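Local coordinates for protein 2-(3-amino-3-carboxypropyl)histidine synthase (Pyrococcus horikoshii, PDB 3LZD) that catalyses the first step of diphthamide biosynthesis, using its own [4Fe-4S] cluster to transfer the 3-amino-3-carboxypropyl group of S-adenosyl-L-methionine to a histidine of elongation factor 2, at residues P337-P341 / K342-I346; S216-F219 / H220-L224. One frame throughout, in Å; residues are numbered along the deposited sequence.

Contact 1 (P337-P341 / K342-I346)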
loop_
_atom_site.group_PDB
_atom_site.type_symbol
_atom_site.label_atom_id
_atom_site.label_comp_id
_atom_site.label_asym_id
_atom_site.label_seq_id
_atom_site.Cartn_x
_atom_site.Cartn_y
_atom_site.Cartn_z
ATOM N N PRO A 337 -5.234 -3.742 -21.457
ATOM C CA PRO A 337 -3.945 -4.380 -21.741
ATOM C C PRO A 337 -2.819 -3.788 -20.895
ATOM O O PRO A 337 -2.707 -2.562 -20.744
ATOM C CB PRO A 337 -3.752 -4.120 -23.232
ATOM C CG PRO A 337 -4.476 -2.837 -23.451
ATOM C CD PRO A 337 -5.731 -3.008 -22.633
ATOM N N VAL A 338 -1.999 -4.665 -20.323
ATOM C CA VAL A 338 -0.870 -4.234 -19.501
ATOM C C VAL A 338 0.390 -4.936 -20.021
ATOM O O VAL A 338 0.412 -6.155 -20.166
ATOM C CB VAL A 338 -1.127 -4.550 -17.997
ATOM C CG1 VAL A 338 -1.366 -6.041 -17.796
ATOM C CG2 VAL A 338 0.040 -4.052 -17.154
ATOM N N LEU A 339 1.428 -4.154 -20.312
ATOM C CA LEU A 339 2.676 -4.679 -20.882
ATOM C C LEU A 339 3.952 -4.389 -20.089
ATOM O O LEU A 339 3.963 -3.559 -19.169
ATOM C CB LEU A 339 2.883 -4.078 -22.275
ATOM C CG LEU A 339 1.752 -3.983 -23.310
ATOM C CD1 LEU A 339 2.230 -3.097 -24.454
ATOM C CD2 LEU A 339 1.376 -5.348 -23.827
ATOM N N THR A 340 5.032 -5.070 -20.476
ATOM C CA THR A 340 6.346 -4.846 -19.873
ATOM C C THR A 340 7.081 -3.865 -20.803
ATOM O O THR A 340 6.675 -3.664 -21.961
ATOM C CB THR A 340 7.209 -6.115 -19.830
ATOM O OG1 THR A 340 7.589 -6.468 -21.169
ATOM C CG2 THR A 340 6.459 -7.265 -19.176
ATOM N N PRO A 341 8.179 -3.261 -20.319
ATOM C CA PRO A 341 8.948 -2.313 -21.130
ATOM C C PRO A 341 9.374 -2.904 -22.478
ATOM O O PRO A 341 9.254 -2.258 -23.522
ATOM C CB PRO A 341 10.159 -2.005 -20.253
ATOM C CG PRO A 341 9.659 -2.259 -18.859
ATOM C CD PRO A 341 8.832 -3.493 -19.019
ATOM N N LYS A 342 9.880 -4.131 -22.439
ATOM C CA LYS A 342 10.345 -4.810 -23.636
ATOM C C LYS A 342 9.238 -5.020 -24.654
ATOM O O LYS A 342 9.471 -4.968 -25.862
ATOM C CB LYS A 342 10.971 -6.159 -23.271
ATOM C CG LYS A 342 12.469 -6.098 -22.951
ATOM C CD LYS A 342 12.760 -5.195 -21.766
ATOM C CE LYS A 342 14.234 -5.242 -21.383
ATOM N NZ LYS A 342 15.133 -4.818 -22.497
ATOM N N GLU A 343 8.034 -5.260 -24.163
ATOM C CA GLU A 343 6.902 -5.468 -25.044
ATOM C C GLU A 343 6.497 -4.156 -25.704
ATOM O O GLU A 343 6.024 -4.148 -26.842
ATOM C CB GLU A 343 5.745 -6.061 -24.255
ATOM C CG GLU A 343 6.143 -7.352 -23.554
ATOM C CD GLU A 343 4.993 -8.012 -22.821
ATOM O OE1 GLU A 343 4.213 -7.287 -22.174
ATOM O OE2 GLU A 343 4.882 -9.256 -22.883
ATOM N N VAL A 344 6.692 -3.045 -25.002
ATOM C CA VAL A 344 6.358 -1.740 -25.560
ATOM C C VAL A 344 7.192 -1.513 -26.810
ATOM O O VAL A 344 6.686 -1.080 -27.851
ATOM C CB VAL A 344 6.654 -0.602 -24.559
ATOM C CG1 VAL A 344 6.941 0.692 -25.296
ATOM C CG2 VAL A 344 5.469 -0.408 -23.651
ATOM N N GLU A 345 8.481 -1.814 -26.689
ATOM C CA GLU A 345 9.426 -1.656 -27.784
ATOM C C GLU A 345 9.001 -2.499 -28.992
ATOM O O GLU A 345 9.206 -2.097 -30.133
ATOM C CB GLU A 345 10.828 -2.024 -27.293
ATOM C CG GLU A 345 11.186 -1.283 -26.000
ATOM C CD GLU A 345 12.544 -1.663 -25.420
ATOM O OE1 GLU A 345 12.842 -2.876 -25.320
ATOM O OE2 GLU A 345 13.305 -0.743 -25.045
ATOM N N ILE A 346 8.391 -3.652 -28.747
ATOM C CA ILE A 346 7.923 -4.481 -29.850
ATOM C C ILE A 346 6.717 -3.793 -30.469
ATOM O O ILE A 346 6.620 -3.682 -31.688
ATOM C CB ILE A 346 7.495 -5.887 -29.382
ATOM C CG1 ILE A 346 8.723 -6.717 -29.025
ATOM C CG2 ILE A 346 6.699 -6.581 -30.464
ATOM C CD1 ILE A 346 8.386 -8.130 -28.576
#

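Contact 2 (S216-F219 / H220-L224). With SO4 (sulfate ion), chain D.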
loop_
_atom_site.group_PDB
_atom_site.type_symbol
_atom_site.label_atom_id
_atom_site.label_comp_id
_atom_site.label_asym_id
_atom_site.label_seq_id
_atom_site.Cartn_x
_atom_site.Cartn_y
_atom_site.Cartn_z
ATOM N N SER A 216 8.953 -26.561 -8.040
ATOM C CA SER A 216 7.551 -26.700 -8.410
ATOM C C SER A 216 7.111 -25.434 -9.138
ATOM O O SER A 216 7.830 -24.432 -9.161
ATOM C CB SER A 216 6.693 -26.880 -7.153
ATOM O OG SER A 216 7.125 -28.012 -6.418
ATOM N N GLY A 217 5.934 -25.471 -9.740
ATOM C CA GLY A 217 5.454 -24.272 -10.399
ATOM C C GLY A 217 6.008 -24.039 -11.783
ATOM O O GLY A 217 7.101 -24.523 -12.131
ATOM N N ILE A 218 5.264 -23.263 -12.561
ATOM C CA ILE A 218 5.648 -22.992 -13.937
ATOM C C ILE A 218 6.250 -21.625 -14.212
ATOM O O ILE A 218 6.919 -21.446 -15.229
ATOM C CB ILE A 218 4.430 -23.186 -14.881
ATOM C CG1 ILE A 218 4.814 -22.876 -16.337
ATOM C CG2 ILE A 218 3.299 -22.274 -14.446
ATOM C CD1 ILE A 218 6.041 -23.644 -16.860
ATOM N N PHE A 219 6.043 -20.657 -13.328
ATOM C CA PHE A 219 6.585 -19.346 -13.629
ATOM C C PHE A 219 8.085 -19.328 -13.850
ATOM O O PHE A 219 8.556 -18.856 -14.894
ATOM C CB PHE A 219 6.233 -18.296 -12.573
ATOM C CG PHE A 219 6.416 -16.875 -13.083
ATOM C CD1 PHE A 219 5.472 -16.306 -13.933
ATOM C CD2 PHE A 219 7.578 -16.155 -12.799
ATOM C CE1 PHE A 219 5.681 -15.039 -14.504
ATOM C CE2 PHE A 219 7.802 -14.892 -13.360
ATOM C CZ PHE A 219 6.850 -14.332 -14.216
ATOM N N HIS A 220 8.843 -19.848 -12.891
ATOM C CA HIS A 220 10.291 -19.844 -13.023
ATOM C C HIS A 220 10.826 -20.599 -14.244
ATOM O O HIS A 220 11.604 -20.040 -15.023
ATOM C CB HIS A 220 10.932 -20.350 -11.732
ATOM C CG HIS A 220 10.765 -19.408 -10.583
ATOM N ND1 HIS A 220 9.945 -19.677 -9.509
ATOM C CD2 HIS A 220 11.280 -18.175 -10.363
ATOM C CE1 HIS A 220 9.960 -18.649 -8.676
ATOM N NE2 HIS A 220 10.763 -17.725 -9.171
ATOM N N PRO A 221 10.405 -21.861 -14.444
ATOM C CA PRO A 221 10.906 -22.599 -15.608
ATOM C C PRO A 221 10.612 -21.842 -16.902
ATOM O O PRO A 221 11.437 -21.811 -17.802
ATOM C CB PRO A 221 10.150 -23.924 -15.543
ATOM C CG PRO A 221 9.850 -24.081 -14.102
ATOM C CD PRO A 221 9.468 -22.689 -13.667
ATOM N N LEU A 222 9.428 -21.241 -16.981
ATOM C CA LEU A 222 9.019 -20.483 -18.161
ATOM C C LEU A 222 9.931 -19.261 -18.363
ATOM O O LEU A 222 10.383 -18.981 -19.473
ATOM C CB LEU A 222 7.551 -20.059 -18.007
ATOM C CG LEU A 222 6.880 -19.221 -19.101
ATOM C CD1 LEU A 222 7.194 -19.800 -20.481
ATOM C CD2 LEU A 222 5.370 -19.196 -18.858
ATOM N N GLY A 223 10.204 -18.542 -17.280
ATOM C CA GLY A 223 11.077 -17.384 -17.359
ATOM C C GLY A 223 12.451 -17.803 -17.868
ATOM O O GLY A 223 13.053 -17.110 -18.689
ATOM N N LEU A 224 12.948 -18.939 -17.388
ATOM C CA LEU A 224 14.251 -19.446 -17.818
ATOM C C LEU A 224 14.283 -19.670 -19.325
ATOM O O LEU A 224 15.195 -19.213 -20.012
ATOM C CB LEU A 224 14.569 -20.769 -17.122
ATOM C CG LEU A 224 15.260 -20.780 -15.759
ATOM C CD1 LEU A 224 15.213 -22.184 -15.181
ATOM C CD2 LEU A 224 16.701 -20.329 -15.901
HETATM S S SO4 D . 10.312 -14.962 -6.786
HETATM O O1 SO4 D . 9.838 -14.298 -5.556
HETATM O O2 SO4 D . 11.203 -16.089 -6.443
HETATM O O3 SO4 D . 9.149 -15.451 -7.551
HETATM O O4 SO4 D . 11.065 -13.994 -7.601
HETATM O O HOH W 1 8.053 -21.603 -10.833
#

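Contact 1 (P337-P341 / K342-I346)
Thr340 and Glu343 bind each other reciprocally where strand 338-339 passes into helix 341-347, forming a capping box with Thr340 as N-cap. Among the side-chain-to-backbone bonds, Thr340 OG1 accepts from Glu343 N at 3.3 Å; with chi1 at 69° the hydroxyl lies between the backbone N and the carbonyl carbon, a rotamer that turns OG1 to Glu343 N. In return Glu343 OE1 takes Thr340 N at 2.9 Å, the N-H meeting the anti side of the carboxylate from 34° out of its plane. Glu343 reaches back because its CG lies beside its own backbone N (chi1 -56°) and the chain runs extended from there. Leu339 CB, 3.5 Å from Glu343 OE1, walls this oxygen.

The backbone bonds start the helix: Val344 N donates to Thr340 O at 3.1 Å, and Glu345 N to Pro341 O at 3.3 Å. Pro341 suits the first helical position, since its ring restrains phi to about the helical value and no N-H is needed there.

The apolar contact is lighter: Leu339 CD1 comes to 4.3 Å from Val344 CG2, and the Leu339 side chain also touches Ile258 of helix 248-261.

OE1 of the buried Glu343 holds the cap, while OE2 forms a salt bridge with Arg254 and a hydrogen bond with Tyr354; the arginine and the helix N-terminus would both favour the carboxylate's negative charge.

Contact 2 (S216-F219 / H220-L224)
This is a local contact at the start of a helix: the loop after strand 210-214 turns into helix 219-228, and Ile218 O and Phe219 O accept its first bonds. Leu222 N donates to Ile218 O at 3.1 Å, and Gly223 N to Phe219 O at 2.9 Å, with an N-H...O angle of 160°. Pro221 fits the first turn, where no N-H is required; its CD lies 3.2 Å from Ile218 O and its ring also rests on Phe213. Ile218, with CG1 anti to the backbone N (chi1 179°), brings CD1 to 4.1 Å from Leu222 CB.

The arrangement is the first half of a beta-alpha-beta crossover, strand 210-214 leading through helix 219-228 to the parallel strand 231-235. At its loop end a water accepts from His220 N at 2.8 Å and donates to Ser216 O; it also lies 3.0 Å from His220 ND1. The imidazole's other nitrogen, NE2, donates weakly to sulfate O2 and O3, each at 3.2 Å, with the sulfur in the ring plane at its edge. A leucine at His220 would probably leave the sulfate without this donor and the water without its imidazole neighbour. The sulfate, probably from the crystallisation liquor, is also bound by Gly198 N and Arg325 NE, and Arg325 makes a cation-pi contact with Phe219.

Both contacts are beginnings of helices, built from different parts: contact 1 starts its helix with a side-chain capping box, whereas at contact 2 a water meets the first-turn residue His220. They follow in series along the chain, their centres 20 Å apart and their nearest atoms about 9 Å apart, without touching. The two stand at different depths from the cluster. The side chain of Phe219 in contact 2 lies about 6 Å from it, and about 7 Å from the side chains of its ligands Cys199 and Cys323. The side chain of Thr340 in contact 1 stands farther back, about 11 Å from the cluster and about 9 Å from the side chain of Cys323.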